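Local coordinates for protein glycosyl hydrolase (PDB 3QC2) that is of unknown function but belongs to the glycosyl hydrolases and probably folds as a beta-propeller, at residues Ala167-Gly172 with Trp222-Asn227; Thr102-Pro107 with Asn155-Thr160; Tyr283-Ala288 with Glu304-Pro309; Ser30-Thr35 with Ala47-Asp52. All blocks are in the same frame, centred on the assembly; numbering follows the deposited sequence.

In the fold
Interaction 3 is the most buried of the four; interactions 1, 2 and 4 are only partly buried. Interactions 1 and 3 reach the same mixed sheet, but their centres lie about 31 Å apart. Interactions 2 and 4 touch, since the Trp48 ring packs on Thr102 and Pro103. The chemistry changes with place. In the core, interaction 3 joins a strand to a loop by two backbone hydrogen bonds and a phenylalanine ring. Nearer the surface, water helps in each contact. Interaction 1 is mainly apolar, with one bridging water, interaction 2 turns on an aromatic pair, and interaction 4 mixes a buried carboxylate, a water and CA-H...O contacts between two loops.

Interaction 1 of 4, residues Ala167-Gly172 with Trp222-Asn227; sequences AKAFDG and WTPIVN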
loop_
_atom_site.group_PDB
_atom_site.type_symbol
_atom_site.label_atom_id
_atom_site.label_comp_id
_atom_site.label_asym_id
_atom_site.label_seq_id
_atom_site.Cartn_x
_atom_site.Cartn_y
_atom_site.Cartn_z
ATOM N N ALA A 167 -8.459 -15.085 -9.747
ATOM C CA ALA A 167 -8.651 -15.681 -11.081
ATOM C C ALA A 167 -9.433 -17.003 -11.103
ATOM O O ALA A 167 -10.292 -17.197 -11.962
ATOM C CB ALA A 167 -7.307 -15.873 -11.767
ATOM N N LYS A 168 -9.132 -17.899 -10.162
ATOM C CA LYS A 168 -9.753 -19.251 -10.124
ATOM C C LYS A 168 -10.970 -19.390 -9.190
ATOM O O LYS A 168 -11.867 -20.196 -9.457
ATOM C CB LYS A 168 -8.696 -20.289 -9.734
ATOM C CG LYS A 168 -7.513 -20.392 -10.723
ATOM N N ALA A 169 -10.991 -18.616 -8.106
ATOM C CA ALA A 169 -12.072 -18.677 -7.104
ATOM C C ALA A 169 -13.488 -18.745 -7.717
ATOM O O ALA A 169 -13.830 -17.969 -8.615
ATOM C CB ALA A 169 -11.967 -17.478 -6.149
ATOM N N PHE A 170 -14.291 -19.684 -7.220
ATOM C CA PHE A 170 -15.694 -19.873 -7.674
ATOM C C PHE A 170 -15.836 -19.986 -9.206
ATOM O O PHE A 170 -16.667 -19.299 -9.810
ATOM C CB PHE A 170 -16.591 -18.729 -7.163
ATOM C CG PHE A 170 -16.556 -18.536 -5.662
ATOM C CD1 PHE A 170 -17.060 -19.520 -4.801
ATOM C CD2 PHE A 170 -16.062 -17.353 -5.108
ATOM C CE1 PHE A 170 -17.035 -19.336 -3.406
ATOM C CE2 PHE A 170 -16.040 -17.162 -3.714
ATOM C CZ PHE A 170 -16.526 -18.152 -2.868
ATOM N N ASP A 171 -15.010 -20.837 -9.819
ATOM C CA ASP A 171 -15.053 -21.098 -11.289
ATOM C C ASP A 171 -14.828 -19.857 -12.170
ATOM O O ASP A 171 -15.413 -19.733 -13.245
ATOM C CB ASP A 171 -16.373 -21.775 -11.656
ATOM C CG ASP A 171 -16.562 -23.097 -10.946
ATOM O OD1 ASP A 171 -15.729 -24.016 -11.169
ATOM O OD2 ASP A 171 -17.556 -23.225 -10.179
ATOM N N GLY A 172 -13.973 -18.949 -11.703
ATOM C CA GLY A 172 -13.633 -17.738 -12.455
ATOM C C GLY A 172 -14.676 -16.650 -12.403
ATOM O O GLY A 172 -14.673 -15.746 -13.242
ATOM N N TRP A 222 -6.532 -16.760 -4.258
ATOM C CA TRP A 222 -7.345 -16.198 -3.177
ATOM C C TRP A 222 -8.819 -16.327 -3.453
ATOM O O TRP A 222 -9.258 -16.249 -4.601
ATOM C CB TRP A 222 -6.974 -14.730 -2.942
ATOM C CG TRP A 222 -5.623 -14.572 -2.382
ATOM C CD1 TRP A 222 -4.441 -14.562 -3.075
ATOM C CD2 TRP A 222 -5.283 -14.413 -1.007
ATOM N NE1 TRP A 222 -3.386 -14.409 -2.212
ATOM C CE2 TRP A 222 -3.868 -14.312 -0.935
ATOM C CE3 TRP A 222 -6.030 -14.355 0.179
ATOM C CZ2 TRP A 222 -3.178 -14.145 0.291
ATOM C CZ3 TRP A 222 -5.341 -14.185 1.412
ATOM C CH2 TRP A 222 -3.931 -14.084 1.446
ATOM N N THR A 223 -9.579 -16.522 -2.383
ATOM C CA THR A 223 -11.026 -16.668 -2.452
ATOM C C THR A 223 -11.670 -15.549 -1.612
ATOM O O THR A 223 -11.494 -15.513 -0.396
ATOM C CB THR A 223 -11.469 -18.044 -1.902
ATOM O OG1 THR A 223 -10.775 -19.086 -2.598
ATOM C CG2 THR A 223 -12.977 -18.238 -2.059
ATOM N N PRO A 224 -12.411 -14.626 -2.266
ATOM C CA PRO A 224 -13.038 -13.538 -1.498
ATOM C C PRO A 224 -14.087 -14.048 -0.528
ATOM O O PRO A 224 -14.739 -15.060 -0.796
ATOM C CB PRO A 224 -13.715 -12.665 -2.585
ATOM C CG PRO A 224 -13.202 -13.141 -3.870
ATOM C CD PRO A 224 -12.756 -14.555 -3.694
ATOM N N ILE A 225 -14.231 -13.365 0.606
ATOM C CA ILE A 225 -15.239 -13.720 1.599
ATOM C C ILE A 225 -16.536 -13.190 1.065
ATOM O O ILE A 225 -16.644 -12.011 0.718
ATOM C CB ILE A 225 -14.896 -13.155 2.981
ATOM C CG1 ILE A 225 -13.630 -13.858 3.499
ATOM C CG2 ILE A 225 -16.055 -13.364 3.964
ATOM C CD1 ILE A 225 -13.188 -13.420 4.857
ATOM N N VAL A 226 -17.523 -14.061 0.971
ATOM C CA VAL A 226 -18.785 -13.694 0.368
ATOM C C VAL A 226 -19.986 -13.927 1.272
ATOM O O VAL A 226 -19.920 -14.671 2.237
ATOM C CB VAL A 226 -18.988 -14.469 -0.986
ATOM C CG1 VAL A 226 -17.877 -14.119 -1.962
ATOM C CG2 VAL A 226 -19.032 -15.977 -0.751
ATOM N N ASN A 227 -21.077 -13.255 0.931
ATOM C CA ASN A 227 -22.335 -13.361 1.644
ATOM C C ASN A 227 -23.089 -14.627 1.233
ATOM O O ASN A 227 -22.632 -15.380 0.359
ATOM C CB ASN A 227 -23.203 -12.127 1.342
ATOM C CG ASN A 227 -22.643 -10.845 1.952
ATOM O OD1 ASN A 227 -22.352 -10.792 3.139
ATOM N ND2 ASN A 227 -22.526 -9.803 1.140
HETATM O O HOH W 1 -8.606 -17.708 -6.759
#
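Phe170 and Thr223 cross at about a right angle. The Phe170 ring brings its outer end to the threonine methyl, with CZ 3.6 Å from Thr223 CG2. Thr223 CG2 stands anti to its backbone N (OG1 at chi1 -55°), which lets the methyl reach the ring. Val226 comes from the opposite direction, and its CG2 lies 3.9 Å from Phe170 CZ. Both methyl groups approach the ring obliquely. At the ring edge, in its plane, Phe170 CE2 is 3.8 Å from Pro224 O. Beside the ring, the Ala169 methyl points at the other segment. Its CB lies 3.4 Å from Trp222 O and 3.9 Å from Pro224 CD. A water completes the contact. It accepts from Ala169 N at 2.9 Å and donates to Trp222 O at 2.7 Å, so it joins the two backbones where they do not bond directly. Residues 170-172 all have positive phi, in a weakly bonded turn that carries the Phe170 ring. On the other side, strand 222-224 pairs with strand 212-216 at one end of the mixed sheet. Trp222 CB points away from 167-172, and the indole packs on strands 201-206 and 212-216.

Interaction 2 of 4, residues Thr102-Pro107 with Asn155-Thr160; sequences TPVFYP and NLKDWT
The Phe105 ring turns an edge toward the face of the Trp159 five-membered ring. This is an offset edge-to-face pair, with the planes at 71° and the two ring centroids 5.2 Å apart. The closest atoms are Phe105 CD1 and Trp159 CB, at 3.6 Å. At the indole edge, near its plane, Trp159 CD1 lies 3.8 Å from Val104 O. The Phe105 ring has further partners in Tyr138, which it meets edge-to-face, and Lys161, a cation-pi contact. Phe105 CG lies anti to the backbone N (chi1 -166°), and this carries the ring across to the indole. Trp159 NE1 makes a weak bond back to Leu156 O within its own loop.

Val104 and Lys157 cross obliquely, and Val104 CG1 is 4.2 Å from Lys157 CG. Beyond CG the lysine runs out extended to Glu100, with which NZ forms a salt bridge. The two carbonyls here are both acceptors. A water lies 2.7 Å from Val104 O and 2.7 Å from Lys157 O, placed to donate to each. Other acceptors nearby may compete for its protons.

Asn155 shapes the second loop. Its OD1 accepts from Lys157 N and from Asp158 N, the latter in the carbonyl plane on a lone pair. This is an Asx turn extended to an Asx motif. Val104 and Phe105 form a classic beta bulge opposite Leu86 of strand 84-91. The contact thus joins the edge of one four-stranded antiparallel sheet to the turn between strands 146-153 and 160-164 of another, consistent with packing between blades of a beta-propeller.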
loop_
_atom_site.group_PDB
_atom_site.type_symbol
_atom_site.label_atom_id
_atom_site.label_comp_id
_atom_site.label_asym_id
_atom_site.label_seq_id
_atom_site.Cartn_x
_atom_site.Cartn_y
_atom_site.Cartn_z
ATOM N N THR A 102 17.511 0.660 -12.969
ATOM C CA THR A 102 16.544 0.006 -13.848
ATOM C C THR A 102 15.439 -0.653 -12.983
ATOM O O THR A 102 15.705 -1.063 -11.855
ATOM C CB THR A 102 17.229 -1.039 -14.752
ATOM O OG1 THR A 102 17.809 -2.069 -13.952
ATOM C CG2 THR A 102 18.339 -0.380 -15.612
ATOM N N PRO A 103 14.198 -0.742 -13.512
ATOM C CA PRO A 103 13.107 -1.348 -12.726
ATOM C C PRO A 103 13.267 -2.859 -12.583
ATOM O O PRO A 103 13.821 -3.500 -13.466
ATOM C CB PRO A 103 11.844 -1.006 -13.547
ATOM C CG PRO A 103 12.321 -0.899 -14.955
ATOM C CD PRO A 103 13.778 -0.431 -14.897
ATOM N N VAL A 104 12.780 -3.410 -11.476
ATOM C CA VAL A 104 12.872 -4.863 -11.226
ATOM C C VAL A 104 11.570 -5.604 -11.516
ATOM O O VAL A 104 11.548 -6.838 -11.520
ATOM C CB VAL A 104 13.304 -5.166 -9.778
ATOM C CG1 VAL A 104 14.706 -4.611 -9.523
ATOM C CG2 VAL A 104 12.299 -4.607 -8.773
ATOM N N PHE A 105 10.488 -4.859 -11.747
ATOM C CA PHE A 105 9.199 -5.455 -12.029
ATOM C C PHE A 105 8.465 -4.554 -13.013
ATOM O O PHE A 105 8.286 -3.374 -12.762
ATOM C CB PHE A 105 8.416 -5.635 -10.730
ATOM C CG PHE A 105 7.222 -6.537 -10.855
ATOM C CD1 PHE A 105 7.394 -7.920 -10.989
ATOM C CD2 PHE A 105 5.915 -6.017 -10.804
ATOM C CE1 PHE A 105 6.271 -8.786 -11.103
ATOM C CE2 PHE A 105 4.797 -6.864 -10.911
ATOM C CZ PHE A 105 4.976 -8.255 -11.059
ATOM N N TYR A 106 8.051 -5.126 -14.137
ATOM C CA TYR A 106 7.411 -4.360 -15.197
ATOM C C TYR A 106 6.618 -5.264 -16.149
ATOM O O TYR A 106 6.779 -6.482 -16.121
ATOM C CB TYR A 106 8.500 -3.612 -15.978
ATOM C CG TYR A 106 9.701 -4.491 -16.325
ATOM C CD1 TYR A 106 9.729 -5.231 -17.503
ATOM C CD2 TYR A 106 10.805 -4.588 -15.455
ATOM C CE1 TYR A 106 10.817 -6.043 -17.824
ATOM C CE2 TYR A 106 11.893 -5.398 -15.762
ATOM C CZ TYR A 106 11.894 -6.124 -16.953
ATOM O OH TYR A 106 12.959 -6.927 -17.275
ATOM N N PRO A 107 5.727 -4.668 -16.976
ATOM C CA PRO A 107 5.015 -5.480 -17.962
ATOM C C PRO A 107 5.999 -5.932 -19.039
ATOM O O PRO A 107 6.898 -5.172 -19.415
ATOM C CB PRO A 107 3.968 -4.518 -18.529
ATOM C CG PRO A 107 4.492 -3.171 -18.239
ATOM C CD PRO A 107 5.250 -3.272 -16.971
ATOM N N ASN A 155 14.362 -13.025 -3.498
ATOM C CA ASN A 155 15.417 -11.996 -3.419
ATOM C C ASN A 155 14.909 -10.570 -3.735
ATOM O O ASN A 155 15.712 -9.638 -3.844
ATOM C CB ASN A 155 16.580 -12.348 -4.362
ATOM C CG ASN A 155 16.192 -12.269 -5.836
ATOM O OD1 ASN A 155 15.070 -11.861 -6.182
ATOM N ND2 ASN A 155 17.116 -12.653 -6.715
ATOM N N LEU A 156 13.584 -10.422 -3.901
ATOM C CA LEU A 156 12.934 -9.118 -4.207
ATOM C C LEU A 156 13.340 -8.489 -5.585
ATOM O O LEU A 156 13.014 -7.319 -5.851
ATOM C CB LEU A 156 13.154 -8.110 -3.058
ATOM C CG LEU A 156 12.563 -8.517 -1.690
ATOM C CD1 LEU A 156 13.103 -7.642 -0.586
ATOM C CD2 LEU A 156 11.016 -8.488 -1.696
ATOM N N LYS A 157 14.029 -9.271 -6.442
ATOM C CA LYS A 157 14.438 -8.807 -7.803
ATOM C C LYS A 157 13.882 -9.709 -8.919
ATOM O O LYS A 157 13.365 -9.209 -9.928
ATOM C CB LYS A 157 15.968 -8.699 -7.925
ATOM C CG LYS A 157 16.580 -7.504 -7.143
ATOM C CD LYS A 157 18.072 -7.272 -7.519
ATOM C CE LYS A 157 18.619 -5.994 -6.872
ATOM N NZ LYS A 157 20.064 -5.733 -7.189
ATOM N N ASP A 158 13.997 -11.028 -8.736
ATOM C CA ASP A 158 13.500 -12.006 -9.711
ATOM C C ASP A 158 12.110 -12.457 -9.292
ATOM O O ASP A 158 11.963 -13.344 -8.446
ATOM C CB ASP A 158 14.453 -13.189 -9.784
ATOM C CG ASP A 158 15.859 -12.774 -10.185
ATOM O OD1 ASP A 158 16.004 -11.834 -11.013
ATOM O OD2 ASP A 158 16.821 -13.386 -9.681
ATOM N N TRP A 159 11.092 -11.848 -9.899
ATOM C CA TRP A 159 9.683 -12.123 -9.551
ATOM C C TRP A 159 8.990 -13.095 -10.478
ATOM O O TRP A 159 9.275 -13.134 -11.680
ATOM C CB TRP A 159 8.900 -10.817 -9.538
ATOM C CG TRP A 159 9.361 -9.906 -8.494
ATOM C CD1 TRP A 159 10.332 -8.967 -8.604
ATOM C CD2 TRP A 159 8.892 -9.852 -7.142
ATOM N NE1 TRP A 159 10.493 -8.310 -7.400
ATOM C CE2 TRP A 159 9.620 -8.839 -6.487
ATOM C CE3 TRP A 159 7.919 -10.559 -6.423
ATOM C CZ2 TRP A 159 9.412 -8.515 -5.145
ATOM C CZ3 TRP A 159 7.709 -10.233 -5.090
ATOM C CH2 TRP A 159 8.455 -9.219 -4.465
ATOM N N THR A 160 8.071 -13.882 -9.906
ATOM C CA THR A 160 7.261 -14.820 -10.662
ATOM C C THR A 160 5.824 -14.310 -10.619
ATOM O O THR A 160 5.253 -14.173 -9.547
ATOM C CB THR A 160 7.300 -16.222 -10.065
ATOM O OG1 THR A 160 8.652 -16.662 -9.968
ATOM C CG2 THR A 160 6.506 -17.202 -10.943
HETATM O O HOH W 2 13.495 -8.458 -12.540
#

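Interaction 3 of 4, residues Tyr283-Ala288 with Glu304-Pro309; sequences YAAGQA and EPFFRP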
loop_
_atom_site.group_PDB
_atom_site.type_symbol
_atom_site.label_atom_id
_atom_site.label_comp_id
_atom_site.label_asym_id
_atom_site.label_seq_id
_atom_site.Cartn_x
_atom_site.Cartn_y
_atom_site.Cartn_z
ATOM N N TYR A 283 -6.204 12.050 0.199
ATOM C CA TYR A 283 -6.048 11.002 1.187
ATOM C C TYR A 283 -5.380 11.416 2.482
ATOM O O TYR A 283 -4.441 12.208 2.491
ATOM C CB TYR A 283 -5.226 9.852 0.598
ATOM C CG TYR A 283 -5.885 9.086 -0.527
ATOM C CD1 TYR A 283 -6.717 8.012 -0.265
ATOM C CD2 TYR A 283 -5.647 9.415 -1.838
ATOM C CE1 TYR A 283 -7.302 7.291 -1.291
ATOM C CE2 TYR A 283 -6.233 8.706 -2.876
ATOM C CZ TYR A 283 -7.054 7.645 -2.594
ATOM O OH TYR A 283 -7.627 6.944 -3.618
ATOM N N ALA A 284 -5.881 10.837 3.571
ATOM C CA ALA A 284 -5.316 10.977 4.906
ATOM C C ALA A 284 -5.451 9.579 5.533
ATOM O O ALA A 284 -6.440 8.870 5.285
ATOM C CB ALA A 284 -6.030 12.021 5.710
ATOM N N ALA A 285 -4.457 9.194 6.322
ATOM C CA ALA A 285 -4.362 7.852 6.856
ATOM C C ALA A 285 -5.133 7.603 8.140
ATOM O O ALA A 285 -5.110 8.414 9.065
ATOM C CB ALA A 285 -2.879 7.478 7.051
ATOM N N GLY A 286 -5.793 6.439 8.184
ATOM C CA GLY A 286 -6.567 6.008 9.329
ATOM C C GLY A 286 -6.147 4.621 9.776
ATOM O O GLY A 286 -5.228 4.038 9.223
ATOM N N GLN A 287 -6.819 4.111 10.803
ATOM C CA GLN A 287 -6.559 2.763 11.324
ATOM C C GLN A 287 -7.871 2.156 11.757
ATOM O O GLN A 287 -8.733 2.853 12.293
ATOM C CB GLN A 287 -5.581 2.788 12.514
ATOM C CG GLN A 287 -4.228 3.392 12.208
ATOM C CD GLN A 287 -3.223 3.275 13.372
ATOM O OE1 GLN A 287 -3.147 2.243 14.055
ATOM N NE2 GLN A 287 -2.439 4.312 13.570
ATOM N N ALA A 288 -8.029 0.870 11.506
ATOM C CA ALA A 288 -9.225 0.133 11.903
ATOM C C ALA A 288 -8.782 -1.059 12.769
ATOM O O ALA A 288 -7.690 -1.596 12.569
ATOM C CB ALA A 288 -9.973 -0.341 10.691
ATOM N N GLU A 304 -10.429 10.415 13.473
ATOM C CA GLU A 304 -9.571 11.437 12.872
ATOM C C GLU A 304 -8.368 10.723 12.261
ATOM O O GLU A 304 -7.909 9.749 12.807
ATOM C CB GLU A 304 -9.077 12.404 13.951
ATOM C CG GLU A 304 -10.176 13.076 14.756
ATOM C CD GLU A 304 -10.991 14.071 13.940
ATOM O OE1 GLU A 304 -10.575 14.413 12.813
ATOM O OE2 GLU A 304 -12.044 14.522 14.431
ATOM N N PRO A 305 -7.858 11.216 11.129
ATOM C CA PRO A 305 -6.694 10.568 10.561
ATOM C C PRO A 305 -5.472 10.764 11.488
ATOM O O PRO A 305 -5.338 11.815 12.120
ATOM C CB PRO A 305 -6.512 11.290 9.230
ATOM C CG PRO A 305 -7.064 12.627 9.463
ATOM C CD PRO A 305 -8.214 12.440 10.400
ATOM N N PHE A 306 -4.624 9.742 11.591
ATOM C CA PHE A 306 -3.425 9.798 12.472
ATOM C C PHE A 306 -2.237 10.382 11.751
ATOM O O PHE A 306 -1.278 10.787 12.381
ATOM C CB PHE A 306 -3.057 8.402 12.994
ATOM C CG PHE A 306 -2.414 7.512 11.962
ATOM C CD1 PHE A 306 -3.197 6.703 11.115
ATOM C CD2 PHE A 306 -1.019 7.458 11.841
ATOM C CE1 PHE A 306 -2.596 5.865 10.156
ATOM C CE2 PHE A 306 -0.418 6.633 10.889
ATOM C CZ PHE A 306 -1.215 5.829 10.038
ATOM N N PHE A 307 -2.304 10.396 10.414
ATOM C CA PHE A 307 -1.233 10.914 9.570
ATOM C C PHE A 307 -1.864 11.582 8.350
ATOM O O PHE A 307 -2.690 10.982 7.674
ATOM C CB PHE A 307 -0.314 9.761 9.143
ATOM C CG PHE A 307 0.987 10.202 8.544
ATOM C CD1 PHE A 307 2.058 10.557 9.367
ATOM C CD2 PHE A 307 1.167 10.233 7.169
ATOM C CE1 PHE A 307 3.297 10.961 8.821
ATOM C CE2 PHE A 307 2.401 10.636 6.618
ATOM C CZ PHE A 307 3.470 10.998 7.474
ATOM N N ARG A 308 -1.477 12.832 8.086
ATOM C CA ARG A 308 -2.021 13.602 6.947
ATOM C C ARG A 308 -0.954 14.544 6.386
ATOM O O ARG A 308 0.112 14.694 6.991
ATOM C CB ARG A 308 -3.250 14.391 7.388
ATOM C CG ARG A 308 -2.984 15.464 8.438
ATOM C CD ARG A 308 -4.283 16.086 8.885
ATOM N NE ARG A 308 -4.096 17.136 9.877
ATOM C CZ ARG A 308 -3.853 18.422 9.597
ATOM N NH1 ARG A 308 -3.740 18.855 8.326
ATOM N NH2 ARG A 308 -3.704 19.289 10.594
ATOM N N PRO A 309 -1.229 15.176 5.215
ATOM C CA PRO A 309 -0.254 16.111 4.642
ATOM C C PRO A 309 0.034 17.272 5.562
ATOM O O PRO A 309 -0.887 17.977 5.968
ATOM C CB PRO A 309 -0.944 16.594 3.359
ATOM C CG PRO A 309 -1.823 15.481 2.979
ATOM C CD PRO A 309 -2.317 14.886 4.267
#
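Ala285 N donates to Phe307 O at 2.9 Å, with an N-H...O angle of 157°. Ala285 O accepts from Phe306 N at 2.9 Å, with the more bent angle of 137°. Ala285 and Phe307 form a single antiparallel bridge, a hydrogen-bonded pair, so the loop 304-309 pairs with strand 283-290 at one point only.

Phe306 carries the side-chain contact. Its CG sits between the backbone N and the carbonyl carbon (chi1 74°), which brings the ring to Ala285 and Gln287. Gln287 NE2 lies over the centre of one face, 3.4 Å above the ring plane. The amide and ring planes are 83° apart, so the amide stands almost upright on the ring. Phe307 CB lies on the opposite face, toward the rim. Gly286 O lies at the ring edge, 3.3 Å from Phe306 CE1. Ala285 CB is 3.5 Å from the same Phe306 CE1. On the other side of the strand, Ala284 CB packs on Pro305 CB at 3.6 Å.

Gln287 NE2 donates to Phe16 O, which helps fix the rotation of the amide. The ring is sandwiched between the Gln287 amide and Phe307 CB. Small residues at 284-286 let the loop come close. The contact implies a buried join in which two main-chain bonds satisfy the N and O of Ala285, and side-chain packing does the rest.

Interaction 4 of 4, residues Ser30-Thr35 with Ala47-Asp52; sequences SPIENT and AWESND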
loop_
_atom_site.group_PDB
_atom_site.type_symbol
_atom_site.label_atom_id
_atom_site.label_comp_id
_atom_site.label_asym_id
_atom_site.label_seq_id
_atom_site.Cartn_x
_atom_site.Cartn_y
_atom_site.Cartn_z
ATOM N N SER A 30 12.654 10.528 -5.079
ATOM C CA SER A 30 12.035 11.456 -6.006
ATOM C C SER A 30 12.334 11.038 -7.439
ATOM O O SER A 30 13.251 10.225 -7.680
ATOM C CB SER A 30 12.564 12.869 -5.765
ATOM O OG SER A 30 12.241 13.303 -4.473
ATOM N N PRO A 31 11.564 11.583 -8.413
ATOM C CA PRO A 31 11.810 11.250 -9.823
ATOM C C PRO A 31 13.225 11.635 -10.316
ATOM O O PRO A 31 13.777 12.661 -9.888
ATOM C CB PRO A 31 10.750 12.074 -10.570
ATOM C CG PRO A 31 9.698 12.359 -9.574
ATOM C CD PRO A 31 10.355 12.416 -8.243
ATOM N N ILE A 32 13.781 10.797 -11.203
ATOM C CA ILE A 32 15.099 11.000 -11.807
ATOM C C ILE A 32 14.921 11.059 -13.319
ATOM O O ILE A 32 14.310 10.161 -13.926
ATOM C CB ILE A 32 16.089 9.843 -11.459
ATOM C CG1 ILE A 32 16.349 9.783 -9.954
ATOM C CG2 ILE A 32 17.400 10.031 -12.172
ATOM C CD1 ILE A 32 17.422 8.763 -9.562
ATOM N N GLU A 33 15.475 12.099 -13.924
ATOM C CA GLU A 33 15.358 12.352 -15.364
ATOM C C GLU A 33 16.272 11.426 -16.231
ATOM O O GLU A 33 15.822 10.821 -17.208
ATOM C CB GLU A 33 15.728 13.832 -15.618
ATOM C CG GLU A 33 15.535 14.353 -17.044
ATOM C CD GLU A 33 14.062 14.578 -17.419
ATOM O OE1 GLU A 33 13.203 14.656 -16.502
ATOM O OE2 GLU A 33 13.778 14.702 -18.641
ATOM N N ASN A 34 17.544 11.340 -15.835
ATOM C CA ASN A 34 18.619 10.607 -16.600
ATOM C C ASN A 34 18.597 9.068 -16.697
ATOM O O ASN A 34 19.164 8.511 -17.644
ATOM C CB ASN A 34 20.021 11.033 -16.071
ATOM C CG ASN A 34 20.126 10.986 -14.491
ATOM O OD1 ASN A 34 19.480 11.791 -13.779
ATOM N ND2 ASN A 34 20.963 10.080 -13.974
ATOM N N THR A 35 17.965 8.384 -15.750
ATOM C CA THR A 35 17.972 6.898 -15.752
ATOM C C THR A 35 17.096 6.296 -16.873
ATOM O O THR A 35 15.911 6.569 -16.955
ATOM C CB THR A 35 17.543 6.355 -14.416
ATOM O OG1 THR A 35 16.234 6.846 -14.107
ATOM C CG2 THR A 35 18.546 6.794 -13.310
ATOM N N ALA A 47 12.803 6.866 -20.048
ATOM C CA ALA A 47 13.087 7.421 -18.731
ATOM C C ALA A 47 11.960 6.973 -17.802
ATOM O O ALA A 47 11.085 7.760 -17.418
ATOM C CB ALA A 47 13.173 8.936 -18.795
ATOM N N TRP A 48 12.025 5.700 -17.441
ATOM C CA TRP A 48 11.010 5.004 -16.640
ATOM C C TRP A 48 10.608 5.607 -15.245
ATOM O O TRP A 48 9.572 5.222 -14.690
ATOM C CB TRP A 48 11.460 3.547 -16.441
ATOM C CG TRP A 48 12.668 3.409 -15.548
ATOM C CD1 TRP A 48 13.972 3.610 -15.890
ATOM C CD2 TRP A 48 12.668 3.028 -14.174
ATOM N NE1 TRP A 48 14.781 3.392 -14.809
ATOM C CE2 TRP A 48 14.005 3.027 -13.741
ATOM C CE3 TRP A 48 11.665 2.687 -13.265
ATOM C CZ2 TRP A 48 14.372 2.693 -12.426
ATOM C CZ3 TRP A 48 12.029 2.356 -11.958
ATOM C CH2 TRP A 48 13.370 2.363 -11.556
ATOM N N GLU A 49 11.416 6.506 -14.693
ATOM C CA GLU A 49 11.124 7.098 -13.377
ATOM C C GLU A 49 11.329 8.621 -13.369
ATOM O O GLU A 49 11.689 9.206 -12.340
ATOM C CB GLU A 49 12.001 6.424 -12.295
ATOM C CG GLU A 49 13.530 6.499 -12.567
ATOM C CD GLU A 49 14.405 5.875 -11.433
ATOM O OE1 GLU A 49 13.861 5.480 -10.398
ATOM O OE2 GLU A 49 15.649 5.806 -11.600
ATOM N N SER A 50 11.060 9.253 -14.509
ATOM C CA SER A 50 11.283 10.693 -14.687
ATOM C C SER A 50 10.151 11.597 -14.225
ATOM O O SER A 50 10.381 12.773 -13.961
ATOM C CB SER A 50 11.582 10.983 -16.165
ATOM O OG SER A 50 10.534 10.516 -16.997
ATOM N N ASN A 51 8.940 11.061 -14.115
ATOM C CA ASN A 51 7.787 11.876 -13.746
ATOM C C ASN A 51 7.355 11.706 -12.291
ATOM O O ASN A 51 7.130 12.686 -11.597
ATOM C CB ASN A 51 6.604 11.540 -14.670
ATOM C CG ASN A 51 5.501 12.612 -14.638
ATOM O OD1 ASN A 51 5.735 13.772 -14.993
ATOM N ND2 ASN A 51 4.290 12.209 -14.241
ATOM N N ASP A 52 7.243 10.458 -11.837
ATOM C CA ASP A 52 6.735 10.162 -10.493
ATOM C C ASP A 52 7.360 8.908 -9.872
ATOM O O ASP A 52 7.547 7.921 -10.548
ATOM C CB ASP A 52 5.209 9.920 -10.574
ATOM C CG ASP A 52 4.447 11.080 -11.260
ATOM O OD1 ASP A 52 4.581 12.254 -10.826
ATOM O OD2 ASP A 52 3.697 10.799 -12.222
HETATM O O HOH W 3 14.083 8.060 -15.747
#
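Two direct hydrogen bonds join the loops, both to Glu49. Thr35 OG1 donates to Glu49 OE2 at 2.8 Å, using the carboxylate's anti lone pair. The two side chains cross at about a right angle. Thr35 OG1 sits between its backbone N and carbonyl carbon (chi1 58°), and this brings the hydroxyl to the acid. Ile32 N donates to Glu49 O at 2.9 Å, tilted 32° from the carbonyl plane.

A water adds to these bonds. It donates to Ile32 O at 2.8 Å and to Thr35 O at 2.7 Å, and accepts from Glu49 N.

CA-H...O contacts reinforce the join. Ser50 CA lies 3.2 Å from Ile32 O, and Ala47 CA lies 3.4 Å from Thr35 O with an angle at the hydrogen of 162°.

Packing fills the rest. Pro31 CG meets Asn51 O at 3.3 Å, and the Pro31 ring lies against the backbone from Glu49 to Asp52. Ile32 lies alongside Glu49, pointing the same way. Glu49 CG covers one face of the Trp48 ring.

Within its own loop, Ser50 OG donates to Ala47 O and so holds the turn. The other Glu49 oxygen, OE1, is taken by Arg99 in a salt bridge and by Tyr69. Both carboxylate oxygens therefore have partners, so the buried acid is fixed in place and ties Thr35 to strands 64-72 and 98-99.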